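Local coordinates for toll-receptor-related 2 (Hydra vulgaris, PDB 4W8H), which probably relays Toll-type receptor signals inside the cell through its flavodoxin-like TIR domain, the part modelled here, at residues D6-Y11 with M52-N57; D68-N73 with E96-L101; K33-V36 with D40-P43. All coordinates share one frame; numbering follows the deposited sequence.

Interaction 1: D6-Y11 with M52-N57; sequences DVNICY and MDAIEN
N8 and A54 make a buried helix-on-sheet contact, where helix 47-56 lies against strand 5-10 of the central parallel sheet of the TIR domain. The patch is small: one asparagine amide meets the methyl of one alanine, with the flank of I55 beside it. N8 points from the strand at the helix and A54 points back at the strand, and their CA atoms are 5.9 Å apart. The CG of N8 is anti to its own backbone N (chi1 166°), which carries the amide out from the strand and sets it against A54. Its OD1 is 3.3 Å from the CB of A54, and its CG lies 3.6 Å from the same methyl. Further back, N8 CB is 3.6 Å from the backbone O of A54. The other amide arm makes a looser contact, with N8 ND2 4.1 Å from I55 CG1. No hydrogen bond passes between strand and helix here, so the polar head of N8 is packed against carbon; ND2 instead makes a weak hydrogen bond to T61 OG1 in strand 58-65. Just past the contact the helix ends at E56, and N57, the first residue to leave it, reaches back with ND2 to D53 O at 3.0 Å. That carbonyl also receives N57 N at 3.1 Å, so two donors from one residue grip a single oxygen where the helical turn gives out. Around the contact, F35 of strand 34-35 touches both N8 and A54, S58 OG is hydrogen-bonded to A54 O, and I55 packs on T78 and I81 of helix 73-82.

Interaction 2: D68-N73 with E96-L101; sequences DFFKNN and EVPYFL
F70 meets P98 and L101 where the loop between strand 58-65 and helix 73-82 faces the loop that follows strand 87-91; these appear to be the CC and DD loops of TIR nomenclature. From CB, the side chain runs toward the 96-101 segment with CG anti to the carbonyl carbon (chi1 -68°), and the ring does the touching. On one rim CD1 is 3.8 Å from P98 CD, and next along CE1 closes to 3.4 Å from that carbon. At the far end CZ has two neighbours: P98 CD against the face, and L101 CD1 at the edge, 4.0 Å away. On the other rim CE2 is 3.9 Å from P98 CD, and CD2 meets E96 O obliquely at 3.9 Å. The proline contact is a CH-pi interaction, with P98 CD 3.6 Å from the ring centroid and 23° off the normal. The opposite face of the F70 ring is backed by F69 CD1, so the phenyl is held between a proline methylene and its own neighbour. This is apolar packing near the surface, without hydrogen bonds across it. M65 of strand 58-65 touches both F70 and L101, while F69 turns to C75 and L79 of helix 73-82.

Interaction 3: K33-V36 with D40-P43; sequences KTFV and DDTP
The start of what appears to be the BB loop of TIR domains, linking strand 34-35 to helix 47-56, is drawn together here by a reciprocal pair of hydrogen bonds between V36 and D40. V36 is the N-cap of the single short helical turn 37-40, and D40 closes that turn: D40 N donates to V36 O at 2.8 Å, the usual link from residue i+4 back to residue i, with the donor nearly along the C=O axis. The carboxylate of D40 then returns the favour. Its CG sits anti to the carbonyl carbon, which turns the carboxylate back toward the backbone of V36 so that OD2 accepts V36 N at 2.9 Å. That bond is almost straight, 172° at the hydrogen, and it reaches OD2 on the anti side, 15° out of the carboxylate plane. Both backbone polar atoms of V36 are thus held by one residue. F35 lays its ring over the CB of D40. This is a CH-pi contact, 3.6 Å from CB to the ring centroid and only 11° off the normal, with the methylene over the middle of the ring. The ring and the D40 carboxylate are turned well away from parallel, so the two flat groups are not stacked. F35 has an aromatic partner elsewhere: the ring of Y5 in strand 5-10 meets it edge-to-face. After D40 the chain leaves the helical turn at D41, whose side chain crosses that of F35 at about a right angle and places OD1 in the plane of the phenyl, 3.5 Å from CE1.

In the fold
From the N terminus, strand 5-10 comes first, and the chain passes through helix 16-29 before reaching strand 34-35. There interaction 3 closes a very short loop, with three residues between 33-36 and 40-43. Helix 47-56 follows, and its return to strand 5-10 closes the much longer loop of interaction 1, which encloses interaction 3 entirely. The two share the sheet edge: V7 O and F35 N are paired across neighbouring strands. Interaction 2 opens later, after strand 58-65, and joins the loops beyond strands 58-65 and 87-91. It meets interaction 1 through F69 against C10 and Y11, but lies about 10 Å from interaction 3 at the nearest atoms.

Interaction 1: D6-Y11 with M52-N57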
ATOM      1  N   ASP A   6      10.047   5.334   2.314  1.00  9.49           N
ATOM      2  CA  ASP A   6       9.966   4.751   0.976  1.00  9.52           C
ATOM      3  C   ASP A   6       8.522   4.445   0.579  1.00  9.62           C
ATOM      4  O   ASP A   6       8.116   4.702  -0.562  1.00 10.86           O
ATOM      5  CB  ASP A   6      10.754   3.449   0.901  1.00 12.36           C
ATOM      6  CG  ASP A   6      12.189   3.660   1.114  1.00 16.49           C
ATOM      7  OD1 ASP A   6      12.784   4.300   0.222  1.00 22.68           O
ATOM      8  OD2 ASP A   6      12.748   3.190   2.142  1.00 15.12           O
ATOM      9  N   VAL A   7       7.744   3.925   1.516  1.00  8.31           N
ATOM     10  CA  VAL A   7       6.373   3.530   1.210  1.00  7.25           C
ATOM     11  C   VAL A   7       5.455   3.775   2.366  1.00  7.57           C
ATOM     12  O   VAL A   7       5.849   3.676   3.522  1.00 10.78           O
ATOM     13  CB  VAL A   7       6.216   2.047   0.824  1.00  9.68           C
ATOM     14  CG1 VAL A   7       6.844   1.780  -0.479  1.00 13.86           C
ATOM     15  CG2 VAL A   7       6.761   1.128   1.887  1.00  9.66           C
ATOM     16  N   ASN A   8       4.227   4.126   2.008  1.00  7.12           N
ATOM     17  CA  ASN A   8       3.123   4.166   2.910  1.00  7.48           C
ATOM     18  C   ASN A   8       2.215   2.962   2.620  1.00  6.08           C
ATOM     19  O   ASN A   8       2.105   2.539   1.492  1.00 10.85           O
ATOM     20  CB  ASN A   8       2.380   5.467   2.610  1.00 12.06           C
ATOM     21  CG  ASN A   8       1.070   5.532   3.205  1.00 14.27           C
ATOM     22  OD1 ASN A   8       0.904   5.186   4.365  1.00 13.45           O
ATOM     23  ND2 ASN A   8       0.081   5.988   2.433  1.00 17.01           N
ATOM     24  N   ILE A   9       1.597   2.405   3.651  1.00  6.66           N
ATOM     25  CA  ILE A   9       0.763   1.215   3.436  1.00  7.73           C
ATOM     26  C   ILE A   9      -0.658   1.584   3.688  1.00  8.64           C
ATOM     27  O   ILE A   9      -1.027   1.959   4.793  1.00 11.83           O
ATOM     28  CB  ILE A   9       1.122   0.084   4.399  1.00 12.24           C
ATOM     29  CG1 ILE A   9       2.641  -0.081   4.534  1.00 15.82           C
ATOM     30  CG2 ILE A   9       0.402  -1.236   3.964  1.00 18.35           C
ATOM     31  CD1 ILE A   9       3.319  -0.564   3.331  1.00 14.91           C
ATOM     32  N   CYS A  10      -1.456   1.444   2.664  1.00  7.86           N
ATOM     33  CA  CYS A  10      -2.883   1.713   2.756  1.00  8.34           C
ATOM     34  C   CYS A  10      -3.663   0.379   2.723  1.00  7.74           C
ATOM     35  O   CYS A  10      -3.532  -0.386   1.760  1.00  7.49           O
ATOM     36  CB  CYS A  10      -3.316   2.584   1.579  1.00 11.20           C
ATOM     37  SG  CYS A  10      -5.050   2.973   1.613  1.00 14.85           S
ATOM     38  N   TYR A  11      -4.421   0.084   3.777  1.00  7.69           N
ATOM     39  CA  TYR A  11      -5.018  -1.250   3.967  1.00  6.69           C
ATOM     40  C   TYR A  11      -6.206  -1.139   4.904  1.00  7.86           C
ATOM     41  O   TYR A  11      -6.290  -0.217   5.715  1.00  8.95           O
ATOM     42  CB  TYR A  11      -3.979  -2.231   4.543  1.00  7.25           C
ATOM     43  CG  TYR A  11      -3.624  -1.963   5.987  1.00  6.44           C
ATOM     44  CD1 TYR A  11      -2.780  -0.897   6.335  1.00  7.85           C
ATOM     45  CD2 TYR A  11      -4.178  -2.699   7.014  1.00  7.62           C
ATOM     46  CE1 TYR A  11      -2.512  -0.609   7.635  1.00  8.90           C
ATOM     47  CE2 TYR A  11      -3.888  -2.448   8.323  1.00  8.01           C
ATOM     48  CZ  TYR A  11      -3.064  -1.361   8.644  1.00  9.72           C
ATOM     49  OH  TYR A  11      -2.803  -1.070   9.974  1.00 11.37           O
ATOM     50  N   MET A  52      -2.802  12.590   4.439  1.00  6.92           N
ATOM     51  CA  MET A  52      -1.893  13.423   3.661  1.00  7.26           C
ATOM     52  C   MET A  52      -0.456  13.365   4.141  1.00  7.17           C
ATOM     53  O   MET A  52       0.461  13.431   3.342  1.00  8.44           O
ATOM     54  CB  MET A  52      -2.408  14.866   3.606  1.00  7.86           C
ATOM     55  CG  MET A  52      -3.686  14.941   2.789  1.00  9.34           C
ATOM     56  SD  MET A  52      -3.560  14.442   1.067  1.00 10.88           S
ATOM     57  CE  MET A  52      -2.197  15.441   0.510  1.00 12.64           C
ATOM     58  N   ASP A  53      -0.262  13.290   5.446  1.00  7.41           N
ATOM     59  CA  ASP A  53       1.084  13.120   5.964  0.69  8.12           C
ATOM     60  C   ASP A  53       1.723  11.836   5.425  1.00  7.57           C
ATOM     61  O   ASP A  53       2.885  11.847   5.002  1.00 11.32           O
ATOM     62  CB  ASP A  53       1.117  13.148   7.496  0.69 10.63           C
ATOM     63  CG  ASP A  53       1.135  14.566   8.070  0.69 14.62           C
ATOM     64  OD1 ASP A  53       1.339  15.572   7.337  0.69 16.76           O
ATOM     65  OD2 ASP A  53       0.940  14.657   9.293  0.69 18.83           O
ATOM     66  N   ALA A  54       0.990  10.753   5.439  1.00  7.34           N
ATOM     67  CA  ALA A  54       1.512   9.484   4.966  1.00  8.03           C
ATOM     68  C   ALA A  54       1.807   9.536   3.488  1.00  7.67           C
ATOM     69  O   ALA A  54       2.842   9.033   3.046  1.00  9.70           O
ATOM     70  CB  ALA A  54       0.507   8.382   5.272  1.00  9.74           C
ATOM     71  N   ILE A  55       0.911  10.107   2.690  1.00  7.80           N
ATOM     72  CA  ILE A  55       1.125  10.127   1.237  1.00  7.27           C
ATOM     73  C   ILE A  55       2.265  11.052   0.858  1.00  8.93           C
ATOM     74  O   ILE A  55       3.139  10.686   0.092  1.00 10.27           O
ATOM     75  CB  ILE A  55      -0.142  10.511   0.481  1.00  8.80           C
ATOM     76  CG1 ILE A  55      -1.210   9.434   0.605  1.00 10.81           C
ATOM     77  CG2 ILE A  55       0.164  10.805  -0.991  1.00 11.82           C
ATOM     78  CD1 ILE A  55      -2.524   9.830  -0.026  1.00 11.84           C
ATOM     79  N   GLU A  56       2.267  12.268   1.385  1.00  7.90           N
ATOM     80  CA  GLU A  56       3.233  13.263   0.925  1.00  9.67           C
ATOM     81  C   GLU A  56       4.633  13.028   1.474  1.00  9.38           C
ATOM     82  O   GLU A  56       5.591  13.577   0.931  1.00 12.58           O
ATOM     83  CB  GLU A  56       2.766  14.672   1.267  1.00 10.81           C
ATOM     84  CG  GLU A  56       1.447  15.042   0.588  1.00 13.74           C
ATOM     85  CD  GLU A  56       1.521  15.005  -0.929  1.00 16.75           C
ATOM     86  OE1 GLU A  56       2.525  15.465  -1.496  1.00 16.79           O
ATOM     87  OE2 GLU A  56       0.582  14.469  -1.564  1.00 18.32           O
ATOM     88  N   ASN A  57       4.765  12.279   2.565  1.00  7.50           N
ATOM     89  CA  ASN A  57       6.064  11.971   3.096  1.00  8.88           C
ATOM     90  C   ASN A  57       6.611  10.593   2.709  1.00  8.11           C
ATOM     91  O   ASN A  57       7.614  10.149   3.269  1.00 10.14           O
ATOM     92  CB  ASN A  57       6.029  12.123   4.590  1.00  9.04           C
ATOM     93  CG  ASN A  57       5.943  13.580   4.992  1.00 12.53           C
ATOM     94  OD1 ASN A  57       6.864  14.372   4.693  1.00 14.87           O
ATOM     95  ND2 ASN A  57       4.860  13.959   5.643  1.00 15.71           N
TER

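Interaction 2: D68-N73 with E96-L101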
ATOM      1  N   ASP A  68     -12.443  -6.024   1.677  1.00  8.61           N
ATOM      2  CA  ASP A  68     -12.604  -5.057   2.766  1.00  9.43           C
ATOM      3  C   ASP A  68     -11.953  -3.705   2.472  1.00  9.61           C
ATOM      4  O   ASP A  68     -12.439  -2.655   2.906  1.00 10.74           O
ATOM      5  CB  ASP A  68     -12.083  -5.646   4.054  1.00 10.39           C
ATOM      6  CG  ASP A  68     -12.934  -6.819   4.505  1.00 12.16           C
ATOM      7  OD1 ASP A  68     -14.159  -6.615   4.705  1.00 15.71           O
ATOM      8  OD2 ASP A  68     -12.393  -7.940   4.640  1.00 14.20           O
ATOM      9  N   PHE A  69     -10.876  -3.706   1.689  1.00  8.33           N
ATOM     10  CA  PHE A  69     -10.266  -2.446   1.249  1.00  8.66           C
ATOM     11  C   PHE A  69     -11.303  -1.558   0.563  1.00  9.60           C
ATOM     12  O   PHE A  69     -11.373  -0.366   0.822  1.00 10.37           O
ATOM     13  CB  PHE A  69      -9.142  -2.721   0.267  1.00  7.73           C
ATOM     14  CG  PHE A  69      -8.429  -1.492  -0.164  1.00  8.32           C
ATOM     15  CD1 PHE A  69      -8.868  -0.769  -1.257  1.00 12.06           C
ATOM     16  CD2 PHE A  69      -7.320  -1.058   0.510  1.00  7.27           C
ATOM     17  CE1 PHE A  69      -8.233   0.393  -1.639  1.00 13.31           C
ATOM     18  CE2 PHE A  69      -6.674   0.130   0.125  1.00  8.36           C
ATOM     19  CZ  PHE A  69      -7.151   0.852  -0.935  1.00 10.94           C
ATOM     20  N   PHE A  70     -12.078  -2.151  -0.346  1.00  9.97           N
ATOM     21  CA  PHE A  70     -13.011  -1.400  -1.199  1.00 13.00           C
ATOM     22  C   PHE A  70     -14.325  -1.073  -0.521  1.00 16.56           C
ATOM     23  O   PHE A  70     -15.214  -0.469  -1.145  1.00 21.67           O
ATOM     24  CB  PHE A  70     -13.188  -2.125  -2.543  1.00 13.99           C
ATOM     25  CG  PHE A  70     -11.943  -2.098  -3.377  1.00 11.36           C
ATOM     26  CD1 PHE A  70     -11.419  -0.885  -3.836  1.00 11.50           C
ATOM     27  CD2 PHE A  70     -11.275  -3.263  -3.676  1.00 11.12           C
ATOM     28  CE1 PHE A  70     -10.223  -0.842  -4.561  1.00 10.83           C
ATOM     29  CE2 PHE A  70     -10.123  -3.233  -4.406  1.00 10.01           C
ATOM     30  CZ  PHE A  70      -9.580  -2.006  -4.851  1.00 11.82           C
ATOM     31  N   LYS A  71     -14.456  -1.433   0.750  1.00 12.92           N
ATOM     32  CA  LYS A  71     -15.589  -1.005   1.577  1.00 15.18           C
ATOM     33  C   LYS A  71     -15.143  -0.011   2.658  1.00 15.31           C
ATOM     34  O   LYS A  71     -15.948   0.415   3.485  1.00 21.11           O
ATOM     35  CB  LYS A  71     -16.215  -2.216   2.266  1.00 19.26           C
ATOM     36  CG  LYS A  71     -16.873  -3.205   1.340  1.00 23.85           C
ATOM     37  CD  LYS A  71     -17.291  -4.446   2.110  1.00 29.51           C
ATOM     38  CE  LYS A  71     -17.822  -5.499   1.198  1.00 36.83           C
ATOM     39  NZ  LYS A  71     -18.202  -6.692   1.989  1.00 40.64           N
ATOM     40  N   ASN A  72     -13.885   0.368   2.688  1.00 14.11           N
ATOM     41  CA  ASN A  72     -13.336   1.169   3.765  1.00 11.98           C
ATOM     42  C   ASN A  72     -13.166   2.636   3.339  1.00 12.22           C
ATOM     43  O   ASN A  72     -12.516   2.939   2.343  1.00 11.18           O
ATOM     44  CB  ASN A  72     -11.996   0.560   4.205  1.00 12.90           C
ATOM     45  CG  ASN A  72     -11.375   1.293   5.365  1.00 11.79           C
ATOM     46  OD1 ASN A  72     -10.854   2.396   5.202  1.00 11.26           O
ATOM     47  ND2 ASN A  72     -11.484   0.727   6.563  1.00 12.71           N
ATOM     48  N   ASN A  73     -13.757   3.552   4.099  1.00 12.90           N
ATOM     49  CA  ASN A  73     -13.772   4.983   3.732  1.00 14.09           C
ATOM     50  C   ASN A  73     -12.384   5.608   3.706  1.00 11.80           C
ATOM     51  O   ASN A  73     -12.041   6.341   2.752  1.00 12.71           O
ATOM     52  CB  ASN A  73     -14.692   5.757   4.678  1.00 21.04           C
ATOM     53  CG  ASN A  73     -16.174   5.528   4.391  1.00 35.29           C
ATOM     54  OD1 ASN A  73     -16.557   5.101   3.293  1.00 44.82           O
ATOM     55  ND2 ASN A  73     -17.019   5.826   5.384  1.00 39.92           N
ATOM     56  N   GLU A  96     -13.665  -7.572  -6.419  1.00 11.36           N
ATOM     57  CA  GLU A  96     -14.026  -6.744  -7.553  1.00 11.45           C
ATOM     58  C   GLU A  96     -13.182  -5.485  -7.501  1.00 11.78           C
ATOM     59  O   GLU A  96     -13.362  -4.653  -6.623  1.00 15.55           O
ATOM     60  CB  GLU A  96     -15.504  -6.348  -7.501  1.00 12.21           C
ATOM     61  CG  GLU A  96     -15.958  -5.568  -8.748  1.00 15.65           C
ATOM     62  CD  GLU A  96     -17.450  -5.303  -8.782  1.00 21.88           C
ATOM     63  OE1 GLU A  96     -18.181  -5.978  -8.056  1.00 23.28           O
ATOM     64  OE2 GLU A  96     -17.899  -4.398  -9.522  1.00 26.44           O
ATOM     65  N   VAL A  97     -12.270  -5.370  -8.459  1.00 12.60           N
ATOM     66  CA  VAL A  97     -11.378  -4.234  -8.584  1.00 14.28           C
ATOM     67  C   VAL A  97     -12.137  -3.153  -9.361  1.00 16.12           C
ATOM     68  O   VAL A  97     -12.693  -3.435 -10.441  1.00 17.46           O
ATOM     69  CB  VAL A  97     -10.076  -4.650  -9.313  1.00 16.95           C
ATOM     70  CG1 VAL A  97      -9.193  -3.463  -9.545  1.00 19.64           C
ATOM     71  CG2 VAL A  97      -9.327  -5.706  -8.497  1.00 18.27           C
ATOM     72  N   PRO A  98     -12.199  -1.929  -8.821  1.00 14.14           N
ATOM     73  CA  PRO A  98     -12.962  -0.863  -9.488  1.00 14.17           C
ATOM     74  C   PRO A  98     -12.457  -0.510 -10.864  1.00 13.21           C
ATOM     75  O   PRO A  98     -11.273  -0.741 -11.190  1.00 11.62           O
ATOM     76  CB  PRO A  98     -12.843   0.333  -8.522  1.00 17.16           C
ATOM     77  CG  PRO A  98     -11.682   0.042  -7.692  1.00 19.11           C
ATOM     78  CD  PRO A  98     -11.568  -1.462  -7.577  1.00 16.23           C
ATOM     79  N   TYR A  99     -13.372   0.065 -11.646  1.00 14.25           N
ATOM     80  CA  TYR A  99     -13.102   0.330 -13.037  1.00 15.55           C
ATOM     81  C   TYR A  99     -11.811   1.127 -13.223  1.00 12.51           C
ATOM     82  O   TYR A  99     -11.092   0.901 -14.188  1.00 14.45           O
ATOM     83  CB  TYR A  99     -14.298   1.042 -13.682  1.00 16.80           C
ATOM     84  CG  TYR A  99     -14.437   2.473 -13.273  1.00 18.70           C
ATOM     85  CD1 TYR A  99     -15.061   2.814 -12.086  1.00 20.64           C
ATOM     86  CD2 TYR A  99     -13.928   3.494 -14.076  1.00 19.53           C
ATOM     87  CE1 TYR A  99     -15.175   4.133 -11.703  1.00 21.56           C
ATOM     88  CE2 TYR A  99     -14.028   4.805 -13.699  1.00 21.79           C
ATOM     89  CZ  TYR A  99     -14.651   5.123 -12.509  1.00 23.59           C
ATOM     90  OH  TYR A  99     -14.765   6.437 -12.147  1.00 27.72           O
ATOM     91  N   PHE A 100     -11.525   2.087 -12.341  1.00 11.86           N
ATOM     92  CA  PHE A 100     -10.373   2.968 -12.540  1.00 11.21           C
ATOM     93  C   PHE A 100      -9.052   2.288 -12.212  1.00 10.36           C
ATOM     94  O   PHE A 100      -7.988   2.802 -12.539  1.00 12.43           O
ATOM     95  CB  PHE A 100     -10.535   4.299 -11.773  1.00 12.45           C
ATOM     96  CG  PHE A 100     -10.682   4.131 -10.291  1.00 11.03           C
ATOM     97  CD1 PHE A 100      -9.574   4.045  -9.481  1.00 11.55           C
ATOM     98  CD2 PHE A 100     -11.942   4.020  -9.711  1.00 13.13           C
ATOM     99  CE1 PHE A 100      -9.706   3.884  -8.114  1.00 12.33           C
ATOM    100  CE2 PHE A 100     -12.080   3.850  -8.333  1.00 14.83           C
ATOM    101  CZ  PHE A 100     -10.954   3.786  -7.538  1.00 13.86           C
ATOM    102  N   LEU A 101      -9.120   1.074 -11.658  1.00 11.42           N
ATOM    103  CA  LEU A 101      -7.946   0.236 -11.445  1.00 11.21           C
ATOM    104  C   LEU A 101      -7.897  -0.980 -12.352  1.00 12.36           C
ATOM    105  O   LEU A 101      -6.933  -1.750 -12.261  1.00 15.25           O
ATOM    106  CB  LEU A 101      -7.876  -0.234 -10.002  1.00 12.07           C
ATOM    107  CG  LEU A 101      -7.609   0.811  -8.950  1.00 12.15           C
ATOM    108  CD1 LEU A 101      -7.498   0.113  -7.594  1.00 15.13           C
ATOM    109  CD2 LEU A 101      -6.352   1.622  -9.263  1.00 14.18           C
TER

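Interaction 3: K33-V36 with D40-P43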
ATOM      1  N   LYS A  33      11.909   1.841   4.533  1.00  8.26           N
ATOM      2  CA  LYS A  33      11.316   2.716   5.531  1.00  9.22           C
ATOM      3  C   LYS A  33       9.818   2.831   5.222  1.00  8.57           C
ATOM      4  O   LYS A  33       9.425   3.225   4.114  1.00  8.91           O
ATOM      5  CB  LYS A  33      11.949   4.106   5.479  1.00 12.11           C
ATOM      6  CG  LYS A  33      13.441   4.125   5.684  1.00 17.92           C
ATOM      7  CD  LYS A  33      14.025   5.565   5.553  1.00 22.11           C
ATOM      8  CE  LYS A  33      13.929   6.129   4.119  1.00 28.56           C
ATOM      9  NZ  LYS A  33      14.524   7.510   3.934  1.00 33.44           N
ATOM     10  N   THR A  34       8.992   2.437   6.183  1.00  7.97           N
ATOM     11  CA  THR A  34       7.564   2.258   5.979  1.00  7.63           C
ATOM     12  C   THR A  34       6.740   3.121   6.913  1.00  8.67           C
ATOM     13  O   THR A  34       6.986   3.148   8.123  1.00 12.46           O
ATOM     14  CB  THR A  34       7.252   0.765   6.169  1.00 10.98           C
ATOM     15  OG1 THR A  34       8.126  -0.028   5.343  1.00 13.05           O
ATOM     16  CG2 THR A  34       5.858   0.418   5.825  1.00 15.14           C
ATOM     17  N   PHE A  35       5.742   3.820   6.361  1.00  7.03           N
ATOM     18  CA  PHE A  35       4.732   4.518   7.171  1.00  7.78           C
ATOM     19  C   PHE A  35       3.576   3.562   7.406  1.00  7.42           C
ATOM     20  O   PHE A  35       2.987   3.043   6.458  1.00  8.51           O
ATOM     21  CB  PHE A  35       4.216   5.766   6.449  1.00  8.82           C
ATOM     22  CG  PHE A  35       3.357   6.647   7.311  1.00  9.47           C
ATOM     23  CD1 PHE A  35       2.079   6.245   7.660  1.00 10.07           C
ATOM     24  CD2 PHE A  35       3.806   7.877   7.747  1.00 10.97           C
ATOM     25  CE1 PHE A  35       1.276   7.048   8.464  1.00 12.07           C
ATOM     26  CE2 PHE A  35       2.991   8.689   8.527  1.00 13.29           C
ATOM     27  CZ  PHE A  35       1.749   8.276   8.885  1.00 12.82           C
ATOM     28  N   VAL A  36       3.272   3.341   8.667  1.00 10.33           N
ATOM     29  CA  VAL A  36       2.175   2.455   9.061  1.00 15.15           C
ATOM     30  C   VAL A  36       1.328   3.135  10.085  1.00 10.20           C
ATOM     31  O   VAL A  36       1.827   3.585  11.136  1.00 10.75           O
ATOM     32  CB  VAL A  36       2.644   1.094   9.556  1.00 22.77           C
ATOM     33  CG1 VAL A  36       3.640   1.240  10.662  1.00 26.06           C
ATOM     34  CG2 VAL A  36       1.470   0.239   9.983  1.00 25.02           C
ATOM     35  N   ASP A  40       2.510   5.369  13.155  1.00  9.39           N
ATOM     36  CA  ASP A  40       2.946   6.676  12.702  1.00  8.58           C
ATOM     37  C   ASP A  40       1.866   7.755  12.613  1.00  9.12           C
ATOM     38  O   ASP A  40       2.190   8.914  12.430  1.00 10.31           O
ATOM     39  CB  ASP A  40       3.671   6.530  11.350  1.00  9.94           C
ATOM     40  CG  ASP A  40       4.869   5.577  11.434  1.00 11.27           C
ATOM     41  OD1 ASP A  40       5.653   5.732  12.395  1.00 14.10           O
ATOM     42  OD2 ASP A  40       5.005   4.694  10.559  1.00 11.59           O
ATOM     43  N   ASP A  41       0.588   7.385  12.713  1.00  8.11           N
ATOM     44  CA  ASP A  41      -0.467   8.394  12.671  1.00  8.16           C
ATOM     45  C   ASP A  41      -0.333   9.266  13.904  1.00  8.72           C
ATOM     46  O   ASP A  41       0.086   8.834  14.972  1.00 11.76           O
ATOM     47  CB  ASP A  41      -1.875   7.783  12.683  1.00 10.37           C
ATOM     48  CG  ASP A  41      -2.384   7.402  11.323  1.00 11.04           C
ATOM     49  OD1 ASP A  41      -1.681   7.578  10.310  1.00 11.35           O
ATOM     50  OD2 ASP A  41      -3.514   6.830  11.253  1.00 13.81           O
ATOM     51  N   THR A  42      -0.747  10.518  13.770  1.00  8.00           N
ATOM     52  CA  THR A  42      -0.789  11.475  14.881  1.00  8.96           C
ATOM     53  C   THR A  42      -2.183  11.466  15.516  1.00  7.12           C
ATOM     54  O   THR A  42      -3.163  11.843  14.893  1.00  7.76           O
ATOM     55  CB  THR A  42      -0.446  12.894  14.381  1.00  9.90           C
ATOM     56  OG1 THR A  42       0.883  12.903  13.841  1.00 12.06           O
ATOM     57  CG2 THR A  42      -0.537  13.910  15.482  1.00 11.07           C
ATOM     58  N   PRO A  43      -2.270  11.093  16.797  1.00  7.96           N
ATOM     59  CA  PRO A  43      -3.572  11.190  17.451  1.00  8.14           C
ATOM     60  C   PRO A  43      -3.972  12.640  17.655  1.00  7.43           C
ATOM     61  O   PRO A  43      -3.137  13.455  17.994  1.00 10.71           O
ATOM     62  CB  PRO A  43      -3.367  10.486  18.790  1.00  9.70           C
ATOM     63  CG  PRO A  43      -1.909  10.714  19.081  1.00 10.98           C
ATOM     64  CD  PRO A  43      -1.207  10.745  17.748  1.00 10.41           C
TER